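Local coordinates for ABC transporter substrate binding protein (Ribose) (Agrobacterium vitis, PDB 4WUT) that probably serves as the sugar-binding component of an ABC importer and holds beta-D-fucopyranose between its two lobes, at residues 44-49 / 55-60; 139-144 / 175-180; 157-162 / 167-172; 251-254 / 258-261; 268-273 / 291-296. One frame throughout, in Å; residues are numbered along the deposited sequence.

Contact 1 of 5, residues 44-49 / 55-60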
# COMPACT_ATOMS: atom_id res chain seq x y z
N GLY A 44 12.01 -0.78 9.00
CA GLY A 44 12.85 0.20 8.33
C GLY A 44 13.04 1.45 9.17
O GLY A 44 14.14 1.97 9.28
N ALA A 45 11.96 1.94 9.77
CA ALA A 45 12.06 3.12 10.63
C ALA A 45 12.98 2.86 11.83
O ALA A 45 13.78 3.72 12.22
CB ALA A 45 10.69 3.54 11.10
N ASP A 46 12.88 1.67 12.40
CA ASP A 46 13.68 1.30 13.56
C ASP A 46 15.16 1.27 13.19
O ASP A 46 16.02 1.66 13.99
CB ASP A 46 13.26 -0.08 14.07
CG ASP A 46 12.03 -0.03 14.97
OD1 ASP A 46 11.70 1.06 15.47
OD2 ASP A 46 11.41 -1.09 15.20
N ALA A 47 15.45 0.80 11.99
CA ALA A 47 16.83 0.71 11.51
C ALA A 47 17.45 2.10 11.40
O ALA A 47 18.55 2.33 11.90
CB ALA A 47 16.87 0.01 10.17
N ALA A 48 16.72 3.02 10.78
CA ALA A 48 17.21 4.38 10.59
C ALA A 48 17.43 5.10 11.92
O ALA A 48 18.45 5.77 12.11
CB ALA A 48 16.22 5.17 9.77
N ILE A 49 16.48 4.97 12.83
CA ILE A 49 16.55 5.70 14.08
C ILE A 49 17.71 5.18 14.95
O ILE A 49 18.37 5.95 15.66
CB ILE A 49 15.21 5.64 14.84
CG1 ILE A 49 15.06 6.81 15.80
CG2 ILE A 49 15.08 4.33 15.58
CD1 ILE A 49 14.81 8.14 15.12
N HIS A 55 17.17 11.45 18.62
CA HIS A 55 15.73 11.28 18.49
C HIS A 55 15.33 9.84 18.66
O HIS A 55 16.14 8.93 18.45
CB HIS A 55 15.26 11.79 17.13
CG HIS A 55 15.38 13.28 16.98
ND1 HIS A 55 16.43 13.88 16.33
CD2 HIS A 55 14.57 14.28 17.40
CE1 HIS A 55 16.27 15.19 16.35
NE2 HIS A 55 15.14 15.46 16.99
N THR A 56 14.08 9.65 19.06
CA THR A 56 13.50 8.32 19.14
C THR A 56 12.23 8.32 18.30
O THR A 56 11.73 9.39 17.93
CB THR A 56 13.16 7.97 20.60
OG1 THR A 56 12.27 8.96 21.14
CG2 THR A 56 14.42 7.93 21.45
N ILE A 57 11.70 7.14 17.97
CA ILE A 57 10.41 7.07 17.29
C ILE A 57 9.37 6.38 18.17
O ILE A 57 9.69 5.53 19.01
CB ILE A 57 10.45 6.33 15.90
CG1 ILE A 57 10.85 4.87 16.06
CG2 ILE A 57 11.39 7.03 14.92
CD1 ILE A 57 10.88 4.12 14.76
N THR A 58 8.14 6.80 17.97
CA THR A 58 6.99 6.06 18.42
C THR A 58 6.32 5.55 17.15
O THR A 58 6.44 6.16 16.09
CB THR A 58 6.04 6.96 19.21
OG1 THR A 58 5.71 8.10 18.41
CG2 THR A 58 6.70 7.42 20.51
N PHE A 59 5.64 4.41 17.24
CA PHE A 59 4.97 3.83 16.08
C PHE A 59 3.56 3.51 16.51
O PHE A 59 3.35 2.76 17.47
CB PHE A 59 5.69 2.54 15.66
CG PHE A 59 5.24 2.00 14.33
CD1 PHE A 59 5.77 2.53 13.15
CD2 PHE A 59 4.34 0.96 14.25
CE1 PHE A 59 5.37 2.03 11.91
CE2 PHE A 59 3.94 0.47 13.01
CZ PHE A 59 4.45 1.00 11.85
N GLN A 60 2.58 4.09 15.83
CA GLN A 60 1.19 3.99 16.25
C GLN A 60 0.29 3.94 15.02
O GLN A 60 0.65 4.45 13.95
CB GLN A 60 0.82 5.22 17.11
CG GLN A 60 1.98 5.80 17.94
CD GLN A 60 2.30 7.28 17.61
OE1 GLN A 60 1.60 8.19 18.07
NE2 GLN A 60 3.38 7.51 16.85
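Ile-57 packs its branches against Ala-45, Asp-46 and Ile-49, joining helix 36-49 to strand 56-60 in the beta-alpha-beta unit 25-29, 36-49, 56-60. Its CD1 lies 3.7 Å from Ala-45 CB. The same methyl comes within 3.2 Å of Asp-46 OD1, where the two side chains cross at about a right angle. The other branch of Ile-57 serves the next helical turn: its CG2 is 3.6 Å from Ile-49 CD1. The two isoleucine side chains pass one another, pointing opposite ways. CG1 of Ile-57 stands between the backbone N and the carbonyl carbon (chi1 63°), which lifts CD1 to the helix and leaves CG2 for Ile-49. At the end of the helix, Ile-49 CG1 rests 3.6 Å from the carbonyl oxygen His-55 O. The segment axes approach to 8.7 Å and run nearly antiparallel, at 167°, as expected for a helix returning over its strand. Further out, Ala-45 and Ala-48 touch Val-275 of helix 267-282. Strand 56-60 is an outermost strand and pairs with strand 25-29 through Thr-56 and Thr-58. Thr-58 points its CB away from the helix, and its OG1 hydrogen-bonds Glu-25 OE2.

Contact 2 of 5, residues 139-144 / 175-180. With CA (calcium ion), chain G.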
# COMPACT_ATOMS: atom_id res chain seq x y z
N LEU A 139 1.50 -2.03 -14.33
CA LEU A 139 2.28 -3.27 -14.45
C LEU A 139 1.38 -4.47 -14.14
O LEU A 139 1.47 -5.53 -14.78
CB LEU A 139 3.43 -3.29 -13.44
CG LEU A 139 4.90 -3.15 -13.82
CD1 LEU A 139 5.18 -2.76 -15.26
CD2 LEU A 139 5.44 -2.15 -12.85
N ALA A 140 0.55 -4.35 -13.12
CA ALA A 140 -0.34 -5.44 -12.76
C ALA A 140 -1.32 -5.74 -13.91
O ALA A 140 -1.62 -6.89 -14.20
CB ALA A 140 -1.10 -5.12 -11.49
N ALA A 141 -1.83 -4.69 -14.55
CA ALA A 141 -2.79 -4.85 -15.66
C ALA A 141 -2.14 -5.49 -16.88
O ALA A 141 -2.74 -6.33 -17.53
CB ALA A 141 -3.38 -3.48 -16.04
N LYS A 142 -0.90 -5.09 -17.17
CA LYS A 142 -0.17 -5.69 -18.26
C LYS A 142 0.08 -7.18 -17.99
O LYS A 142 -0.07 -8.01 -18.89
CB LYS A 142 1.16 -4.99 -18.47
CG LYS A 142 1.83 -5.45 -19.73
CD LYS A 142 3.14 -4.77 -19.98
CE LYS A 142 3.69 -5.22 -21.31
NZ LYS A 142 4.93 -4.50 -21.70
N ALA A 143 0.46 -7.51 -16.76
CA ALA A 143 0.64 -8.91 -16.36
C ALA A 143 -0.65 -9.70 -16.53
O ALA A 143 -0.64 -10.86 -16.95
CB ALA A 143 1.11 -9.00 -14.90
N MSE A 144 -1.76 -9.08 -16.17
CA MSE A 144 -3.06 -9.71 -16.31
C MSE A 144 -3.36 -10.02 -17.77
O MSE A 144 -3.67 -11.16 -18.11
CB MSE A 144 -4.15 -8.79 -15.73
CG MSE A 144 -5.52 -9.39 -15.80
SE MSE A 144 -5.78 -10.88 -14.55
CE MSE A 144 -5.99 -9.83 -12.93
N ASP A 175 -7.62 1.84 -15.93
CA ASP A 175 -7.47 2.61 -17.16
C ASP A 175 -6.68 1.82 -18.19
O ASP A 175 -6.96 1.88 -19.40
CB ASP A 175 -6.78 3.94 -16.88
CG ASP A 175 -7.63 4.91 -16.07
OD1 ASP A 175 -8.83 4.63 -15.86
OD2 ASP A 175 -7.10 5.95 -15.65
N TYR A 176 -5.68 1.08 -17.71
CA TYR A 176 -4.84 0.28 -18.63
C TYR A 176 -5.65 -0.85 -19.23
O TYR A 176 -5.57 -1.11 -20.42
CB TYR A 176 -3.58 -0.27 -17.94
CG TYR A 176 -2.59 -0.90 -18.91
CD1 TYR A 176 -2.76 -2.21 -19.32
CD2 TYR A 176 -1.52 -0.18 -19.40
CE1 TYR A 176 -1.88 -2.78 -20.24
CE2 TYR A 176 -0.65 -0.73 -20.30
CZ TYR A 176 -0.82 -2.03 -20.70
OH TYR A 176 0.07 -2.57 -21.58
N ILE A 177 -6.43 -1.54 -18.40
CA ILE A 177 -7.31 -2.59 -18.90
C ILE A 177 -8.26 -2.06 -19.98
O ILE A 177 -8.41 -2.67 -21.03
CB ILE A 177 -8.13 -3.23 -17.76
CG1 ILE A 177 -7.21 -4.01 -16.79
CG2 ILE A 177 -9.25 -4.10 -18.32
CD1 ILE A 177 -6.58 -5.26 -17.36
N LYS A 178 -8.89 -0.92 -19.72
CA LYS A 178 -9.75 -0.28 -20.70
C LYS A 178 -9.01 0.09 -22.00
O LYS A 178 -9.52 -0.16 -23.06
CB LYS A 178 -10.46 0.95 -20.11
CG LYS A 178 -11.33 1.63 -21.14
CD LYS A 178 -12.39 2.54 -20.51
CE LYS A 178 -13.41 2.98 -21.56
NZ LYS A 178 -14.58 3.70 -20.96
N ALA A 179 -7.82 0.66 -21.91
CA ALA A 179 -7.15 1.13 -23.11
C ALA A 179 -6.54 0.00 -23.94
O ALA A 179 -6.33 0.17 -25.14
CB ALA A 179 -6.08 2.14 -22.75
N ASN A 180 -6.26 -1.13 -23.30
CA ASN A 180 -5.45 -2.17 -23.92
C ASN A 180 -6.14 -3.51 -24.09
O ASN A 180 -5.50 -4.49 -24.43
CB ASN A 180 -4.12 -2.32 -23.19
CG ASN A 180 -3.30 -1.08 -23.29
OD1 ASN A 180 -2.71 -0.80 -24.34
ND2 ASN A 180 -3.29 -0.28 -22.24
CA CA G . -10.93 -0.96 -24.75
O HOH W 1 2.71 -1.87 -21.37
O HOH W 2 -10.61 1.33 -25.50
O HOH W 3 -12.90 0.23 -25.13
O HOH W 4 -12.48 -1.64 -23.08
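Two neighbouring helices of an alpha/beta layer, 133-148 and 164-180, meet where Ala-141 fits against Tyr-176 and Ile-177. Ile-177 is followed directly by Lys-178, whose O binds a calcium ion. The segment axes come within 9.0 Å and cross at -44°. Ala-141 CB is the small contact point. It lies 3.6 Å from Tyr-176 CD1 and 3.9 Å from Ile-177 CD1, approaching the tyrosine ring at a slant. Tyr-176 CG is anti to the backbone N (chi1 -171°), which carries the ring across to helix 133-148. Its OH ends 3.8 Å from Lys-142 CG, where the ring crosses the extended lysine chain at a slant. Water 1 is 2.7 Å from Tyr-176 OH and takes a weak hydrogen bond from Lys-142 NZ, linking the two polar ends. On one face of the tyrosine ring sits the amide of Asn-180, with ND2 3.1 Å above the ring centre. Asn-180 ND2 also donates to Tyr-176 O at 3.0 Å, 150° at the hydrogen, which probably holds this nitrogen over the ring. The calcium ion is held by Lys-178 O at 2.3 Å, by waters 2, 3 and 4, and by Ser-181 O. Behind the contact, Ala-140 and Met-144 (selenomethionine) rest on Phe-216 and Ile-242 of the central strands. Such side-by-side helices over a parallel sheet are typical of the Rossmann-like lobes of periplasmic binding proteins.

Contact 3 of 5, residues 157-162 / 167-172. With FCB (beta-D-fucopyranose), chain E.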
# COMPACT_ATOMS: atom_id res chain seq x y z
N MSE A 157 -10.68 -6.43 -6.86
CA MSE A 157 -10.85 -6.46 -5.40
C MSE A 157 -9.95 -5.38 -4.82
O MSE A 157 -8.71 -5.49 -4.79
CB MSE A 157 -10.44 -7.83 -4.83
CG MSE A 157 -10.95 -9.02 -5.66
SE MSE A 157 -12.87 -9.02 -6.08
CE MSE A 157 -13.60 -9.33 -4.35
N SER A 158 -10.59 -4.30 -4.36
CA SER A 158 -9.87 -3.18 -3.80
C SER A 158 -10.07 -3.13 -2.28
O SER A 158 -10.60 -4.06 -1.70
CB SER A 158 -10.29 -1.89 -4.48
OG SER A 158 -9.46 -0.82 -4.05
N TYR A 159 -9.57 -2.07 -1.66
CA TYR A 159 -9.47 -2.02 -0.21
C TYR A 159 -10.30 -0.88 0.35
O TYR A 159 -11.47 -1.08 0.67
CB TYR A 159 -7.99 -2.02 0.27
CG TYR A 159 -6.97 -1.18 -0.43
CD1 TYR A 159 -6.49 -1.54 -1.69
CD2 TYR A 159 -6.36 -0.11 0.21
CE1 TYR A 159 -5.51 -0.82 -2.32
CE2 TYR A 159 -5.37 0.61 -0.41
CZ TYR A 159 -4.95 0.25 -1.68
OH TYR A 159 -3.96 0.96 -2.31
N VAL A 160 -9.70 0.30 0.49
CA VAL A 160 -10.43 1.47 0.99
C VAL A 160 -10.59 2.45 -0.15
O VAL A 160 -9.59 2.98 -0.68
CB VAL A 160 -9.70 2.12 2.19
CG1 VAL A 160 -10.42 3.40 2.65
CG2 VAL A 160 -9.59 1.14 3.39
N ALA A 161 -11.83 2.69 -0.56
CA ALA A 161 -12.08 3.52 -1.74
C ALA A 161 -11.56 4.93 -1.49
O ALA A 161 -11.94 5.59 -0.51
CB ALA A 161 -13.56 3.55 -2.04
N GLY A 162 -10.73 5.40 -2.40
CA GLY A 162 -10.22 6.76 -2.34
C GLY A 162 -9.05 6.96 -1.39
O GLY A 162 -8.58 8.09 -1.23
N ILE A 167 -6.23 5.17 -5.13
CA ILE A 167 -6.67 5.96 -6.28
C ILE A 167 -5.82 5.69 -7.52
O ILE A 167 -6.33 5.35 -8.60
CB ILE A 167 -6.56 7.46 -6.00
CG1 ILE A 167 -7.45 7.86 -4.82
CG2 ILE A 167 -6.92 8.27 -7.25
CD1 ILE A 167 -7.21 9.29 -4.33
N GLY A 168 -4.51 5.85 -7.37
CA GLY A 168 -3.60 5.67 -8.47
C GLY A 168 -3.46 4.22 -8.85
O GLY A 168 -3.40 3.89 -10.03
N ARG A 169 -3.40 3.34 -7.86
CA ARG A 169 -3.13 1.93 -8.12
C ARG A 169 -4.29 1.30 -8.89
O ARG A 169 -4.13 0.67 -9.95
CB ARG A 169 -2.94 1.22 -6.78
CG ARG A 169 -2.44 -0.18 -6.93
CD ARG A 169 -2.18 -0.80 -5.58
NE ARG A 169 -1.19 -0.05 -4.84
CZ ARG A 169 -0.85 -0.26 -3.57
NH1 ARG A 169 -1.41 -1.25 -2.86
NH2 ARG A 169 0.06 0.50 -3.01
N VAL A 170 -5.49 1.48 -8.36
CA VAL A 170 -6.64 0.87 -8.97
C VAL A 170 -7.05 1.65 -10.23
O VAL A 170 -7.46 1.07 -11.22
CB VAL A 170 -7.80 0.72 -7.95
CG1 VAL A 170 -9.09 0.26 -8.64
CG2 VAL A 170 -7.37 -0.25 -6.87
N GLY A 171 -6.91 2.96 -10.22
CA GLY A 171 -7.15 3.71 -11.45
C GLY A 171 -6.15 3.38 -12.55
O GLY A 171 -6.53 3.29 -13.73
N GLY A 172 -4.87 3.25 -12.21
CA GLY A 172 -3.87 2.87 -13.19
C GLY A 172 -4.21 1.53 -13.81
O GLY A 172 -4.14 1.34 -15.03
C1 FCB E . -0.28 -1.59 0.89
C2 FCB E . -0.79 -0.17 0.67
C3 FCB E . -1.00 0.51 1.91
C4 FCB E . -1.90 -0.32 2.85
C5 FCB E . -1.23 -1.73 2.92
C6 FCB E . -2.02 -2.71 3.84
O1 FCB E . -0.42 -2.21 -0.30
O2 FCB E . 0.24 0.52 -0.09
O3 FCB E . -1.63 1.78 1.58
O4 FCB E . -3.27 -0.38 2.37
O5 FCB E . -1.21 -2.30 1.69
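Arg-169 reaches past the hydroxyl of Tyr-159 to the bound beta-D-fucopyranose, and its side chain can be followed outward. CB points toward the 157-162 segment. CG is anti to the backbone N (chi1 -171°), and the chain bends only at chi3 (-60°), which turns the guanidinium to the sugar. Arg-169 CD passes 4.1 Å from Tyr-159 OH. NE comes a little nearer the same oxygen, and Arg-169 CZ lies 3.6 Å from Tyr-159 OH. This hydroxyl sits over one face of the guanidinium, offset toward its rim, while fucose O1 lies at the edge, near the plane. Arg-169 NH1 is 3.4 Å from Tyr-159 OH, but the angle is too poor for a hydrogen bond. The phenol instead hydrogen-bonds Ser-165 OG, and the ring plane is turned 41° from the guanidinium. At the tip, Arg-169 NH1 donates to fucose O1 and Arg-169 NH2 to fucose O2, each at 2.9 Å. The two nitrogens thus take neighbouring hydroxyls as a pair. Ala-218 O and Asn-133 OD1 receive further hydrogen bonds from NH1 and NH2, which should hold the group's rotation. Tyr-159 CE2 approaches fucose O4 at 3.6 Å. Away from the sugar, Val-170 CG2 packs 3.6 Å from Ser-158 OG, a hydroxyl hydrogen-bonded to Glu-166. Ile-167 CD1 covers Gly-162 O. The contact spans the loop from the C-terminal end of strand 153-158 to helix 164-180. Strand 184-190 lies on one side of 153-158 and strand 214-217 on the other.

Contact 4 of 5, residues 251-254 / 258-261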
# COMPACT_ATOMS: atom_id res chain seq x y z
N GLN A 251 3.94 -14.80 -0.78
CA GLN A 251 5.06 -15.56 -1.34
C GLN A 251 4.63 -17.00 -1.60
O GLN A 251 4.93 -17.58 -2.65
CB GLN A 251 6.26 -15.53 -0.41
CG GLN A 251 6.97 -14.22 -0.37
CD GLN A 251 8.05 -14.17 0.70
OE1 GLN A 251 8.96 -15.02 0.73
NE2 GLN A 251 7.95 -13.18 1.60
N GLU A 252 3.92 -17.58 -0.63
CA GLU A 252 3.48 -18.97 -0.76
C GLU A 252 2.47 -19.17 -1.89
O GLU A 252 2.54 -20.20 -2.60
CB GLU A 252 2.93 -19.51 0.56
CG GLU A 252 4.02 -19.74 1.59
CD GLU A 252 5.18 -20.56 1.03
OE1 GLU A 252 5.04 -21.80 0.91
OE2 GLU A 252 6.23 -19.96 0.68
N PHE A 253 1.58 -18.18 -2.07
CA PHE A 253 0.59 -18.22 -3.14
C PHE A 253 1.21 -18.11 -4.54
O PHE A 253 0.69 -18.69 -5.48
CB PHE A 253 -0.44 -17.11 -2.97
CG PHE A 253 -1.50 -17.41 -1.95
CD1 PHE A 253 -2.00 -18.68 -1.77
CD2 PHE A 253 -2.01 -16.39 -1.18
CE1 PHE A 253 -2.99 -18.93 -0.84
CE2 PHE A 253 -3.00 -16.64 -0.24
CZ PHE A 253 -3.49 -17.91 -0.08
N VAL A 254 2.29 -17.34 -4.68
CA VAL A 254 3.03 -17.31 -5.93
C VAL A 254 3.69 -18.69 -6.16
O VAL A 254 3.56 -19.31 -7.22
CB VAL A 254 4.11 -16.22 -5.96
CG1 VAL A 254 5.01 -16.38 -7.17
CG2 VAL A 254 3.45 -14.86 -5.97
N THR A 258 -1.28 -20.27 -6.95
CA THR A 258 -2.56 -19.61 -6.73
C THR A 258 -2.58 -18.21 -7.33
O THR A 258 -3.55 -17.79 -7.96
CB THR A 258 -2.87 -19.54 -5.22
OG1 THR A 258 -2.86 -20.86 -4.69
CG2 THR A 258 -4.24 -18.91 -4.97
N LEU A 259 -1.49 -17.47 -7.11
CA LEU A 259 -1.30 -16.16 -7.73
C LEU A 259 -0.20 -16.25 -8.78
O LEU A 259 0.87 -16.80 -8.53
CB LEU A 259 -0.90 -15.12 -6.67
CG LEU A 259 -2.03 -14.36 -5.96
CD1 LEU A 259 -3.02 -15.28 -5.26
CD2 LEU A 259 -1.40 -13.40 -4.99
N GLU A 260 -0.47 -15.68 -9.95
CA GLU A 260 0.50 -15.60 -11.03
C GLU A 260 1.60 -14.58 -10.73
O GLU A 260 2.76 -14.78 -11.10
CB GLU A 260 -0.23 -15.20 -12.31
CG GLU A 260 0.67 -15.04 -13.49
CD GLU A 260 1.23 -16.37 -13.99
OE1 GLU A 260 0.62 -17.43 -13.76
OE2 GLU A 260 2.30 -16.34 -14.62
N ALA A 261 1.25 -13.49 -10.07
CA ALA A 261 2.22 -12.45 -9.73
C ALA A 261 1.73 -11.67 -8.55
O ALA A 261 0.52 -11.64 -8.26
CB ALA A 261 2.46 -11.52 -10.91
O HOH W 5 2.59 -18.56 -9.61
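The Phe-253 ring receives Thr-258 and Leu-259 at a slant. Its CD1 lies 3.7 Å from Thr-258 CB. Leu-259 CD1 reaches the base of the same side chain, 3.9 Å from Phe-253 CB. CG of Phe-253 is anti to the carbonyl carbon (chi1 -79°), and this brings the ring beside Thr-258. Arg-228 and Lys-231 of helix 220-232 also touch the Phe-253 side chain. Thr-258 OG1 turns its polar bond to Asp-256 OD1, just before the segment. The backbones meet too. Leu-259 N donates to Phe-253 O at 3.0 Å, nearly straight at 172°. The N-H comes from well above the carbonyl plane, not along a lone pair. Next to it, Val-254 CA makes a CH...O contact with Leu-259 O at 3.4 Å, with 177° at the hydrogen. Water 5 donates to both Val-254 O and Leu-259 O, at 2.7 Å each, and so bridges two carbonyls that cannot bond each other. Val-254 CG2 lies 4.4 Å from Leu-259 CB. Together these tie the end of helix 248-255 to the turn that leads into strand 261-265. Each of the three carbonyls is thus supplied with a donor: Phe-253 O takes the Leu-259 N-H, Val-254 O takes water 5, and Leu-259 O takes water 5 and the Val-254 CA-H.

Contact 5 of 5, residues 268-273 / 291-296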
# COMPACT_ATOMS: atom_id res chain seq x y z
N TYR A 268 10.05 -1.45 3.50
CA TYR A 268 11.15 -1.18 4.41
C TYR A 268 11.76 0.17 4.10
O TYR A 268 12.04 0.94 5.00
CB TYR A 268 12.20 -2.29 4.29
CG TYR A 268 13.39 -2.22 5.21
CD1 TYR A 268 14.50 -1.45 4.88
CD2 TYR A 268 13.43 -2.96 6.38
CE1 TYR A 268 15.62 -1.42 5.71
CE2 TYR A 268 14.53 -2.93 7.21
CZ TYR A 268 15.61 -2.16 6.88
OH TYR A 268 16.71 -2.13 7.71
N GLN A 269 11.98 0.45 2.81
CA GLN A 269 12.57 1.72 2.39
C GLN A 269 11.71 2.92 2.81
O GLN A 269 12.25 3.95 3.22
CB GLN A 269 12.80 1.74 0.87
CG GLN A 269 13.65 2.94 0.46
CD GLN A 269 13.82 3.15 -1.05
OE1 GLN A 269 13.44 2.31 -1.88
NE2 GLN A 269 14.39 4.30 -1.40
N MSE A 270 10.39 2.80 2.74
CA MSE A 270 9.53 3.90 3.14
C MSE A 270 9.80 4.27 4.59
O MSE A 270 9.87 5.45 4.96
CB MSE A 270 8.06 3.54 2.96
CG MSE A 270 7.62 3.41 1.50
SE MSE A 270 5.74 2.90 1.42
CE MSE A 270 5.76 1.93 -0.26
N GLY A 271 9.94 3.25 5.44
CA GLY A 271 10.23 3.48 6.84
C GLY A 271 11.64 4.03 7.05
O GLY A 271 11.83 5.01 7.75
N GLU A 272 12.65 3.39 6.44
CA GLU A 272 14.03 3.78 6.68
C GLU A 272 14.30 5.18 6.12
O GLU A 272 14.79 6.07 6.84
CB GLU A 272 14.99 2.77 6.06
CG GLU A 272 16.43 2.88 6.56
CD GLU A 272 17.38 1.99 5.81
OE1 GLU A 272 17.11 1.68 4.63
OE2 GLU A 272 18.40 1.58 6.40
N LYS A 273 13.97 5.38 4.85
CA LYS A 273 14.22 6.68 4.21
C LYS A 273 13.24 7.74 4.69
O LYS A 273 13.53 8.94 4.66
CB LYS A 273 14.19 6.59 2.69
CG LYS A 273 14.70 7.88 2.04
CD LYS A 273 15.33 7.65 0.71
CE LYS A 273 15.78 8.99 0.14
NZ LYS A 273 16.81 8.86 -0.92
N ILE A 291 9.94 11.03 -3.77
CA ILE A 291 10.81 9.88 -3.75
C ILE A 291 9.99 8.64 -4.14
O ILE A 291 8.98 8.30 -3.51
CB ILE A 291 11.49 9.74 -2.35
CG1 ILE A 291 12.30 11.01 -2.01
CG2 ILE A 291 12.33 8.47 -2.28
CD1 ILE A 291 12.65 11.16 -0.54
N ASP A 292 10.43 7.98 -5.20
CA ASP A 292 9.81 6.76 -5.71
C ASP A 292 10.55 5.61 -5.06
O ASP A 292 11.75 5.42 -5.30
CB ASP A 292 10.01 6.72 -7.23
CG ASP A 292 9.49 5.45 -7.89
OD1 ASP A 292 9.08 4.51 -7.18
OD2 ASP A 292 9.52 5.38 -9.15
N THR A 293 9.84 4.83 -4.25
CA THR A 293 10.45 3.77 -3.45
C THR A 293 10.48 2.43 -4.20
O THR A 293 10.94 1.43 -3.66
CB THR A 293 9.76 3.62 -2.08
OG1 THR A 293 8.34 3.72 -2.23
CG2 THR A 293 10.23 4.74 -1.12
N GLY A 294 9.99 2.43 -5.44
CA GLY A 294 10.23 1.35 -6.38
C GLY A 294 9.24 0.21 -6.31
O GLY A 294 8.48 0.11 -5.37
N VAL A 295 9.27 -0.67 -7.30
CA VAL A 295 8.42 -1.85 -7.30
C VAL A 295 9.12 -2.98 -8.01
O VAL A 295 9.98 -2.77 -8.89
CB VAL A 295 7.06 -1.62 -8.01
CG1 VAL A 295 6.14 -0.82 -7.14
CG2 VAL A 295 7.27 -0.98 -9.38
N VAL A 296 8.76 -4.19 -7.62
CA VAL A 296 9.17 -5.40 -8.31
C VAL A 296 7.95 -6.28 -8.51
O VAL A 296 7.21 -6.56 -7.56
CB VAL A 296 10.22 -6.16 -7.49
CG1 VAL A 296 10.69 -7.43 -8.25
CG2 VAL A 296 11.40 -5.27 -7.17
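Gly-294 N donates to Asp-292 OD1 at 2.9 Å, 146° at the hydrogen, and this bond folds the chain around Thr-293, the residue that meets Gln-269 and Met-270. The carboxylate oxygen is met from above its plane. The bond makes an Asx turn, and Gly-294 continues it with a positive phi. Thr-293 CB points toward helix 267-282. Its OG1 takes the crowded position between backbone N and carbonyl carbon (chi1 43°), which leaves CG2 facing the helix side chains. Thr-293 CG2 lies 3.9 Å from Met-270 CG and as far from Gln-269 CD. The extended chain of Met-270, a selenomethionine, crosses Thr-293 at about a right angle, and its CE reaches 3.7 Å from Thr-293 OG1. The extended Gln-269 chain crosses Thr-293 at a slant. One turn on, Lys-273 CE rests 3.9 Å from Ile-291 CD1, an aliphatic touch at the last carbon before the lysine nitrogen. Strand 290-298 is broken near this turn. Ile-291, and Thr-293 at the break, bond to strand 127-130; beyond it Val-296 pairs with Val-264 of strand 261-265. The segment thus passes from one lobe to the other, consistent with one of the interlobe crossings of the type I periplasmic binding protein fold. Helix 267-282 lies against the first lobe here, with Tyr-268 touching Ala-47 of helix 36-49, and Met-270 also touches Asp-114, a residue of the fucose pocket.

Contact 3 grips the fucose directly through Arg-169, while contact 5 stays just behind the pocket, with the side chain of Met-270 about 6 Å from the sugar. Contact 4 is further off: the side chain of Leu-259 is about 12 Å from the bound beta-D-fucopyranose. Contacts 1 and 5 touch, for example through Ala-47 CB and Tyr-268 OH at 3.3 Å, so helices 36-49 and 267-282 pack together. Contacts 2 and 3 share helix 164-180 in the other lobe, their centres about 14 Å apart. Contacts 1 and 2 lie on opposite sides of the chain's centre, their own centres about 37 Å apart. Contact 5 links them loosely: Leu-139 CD2 touches Val-295 CG2 at 4.1 Å.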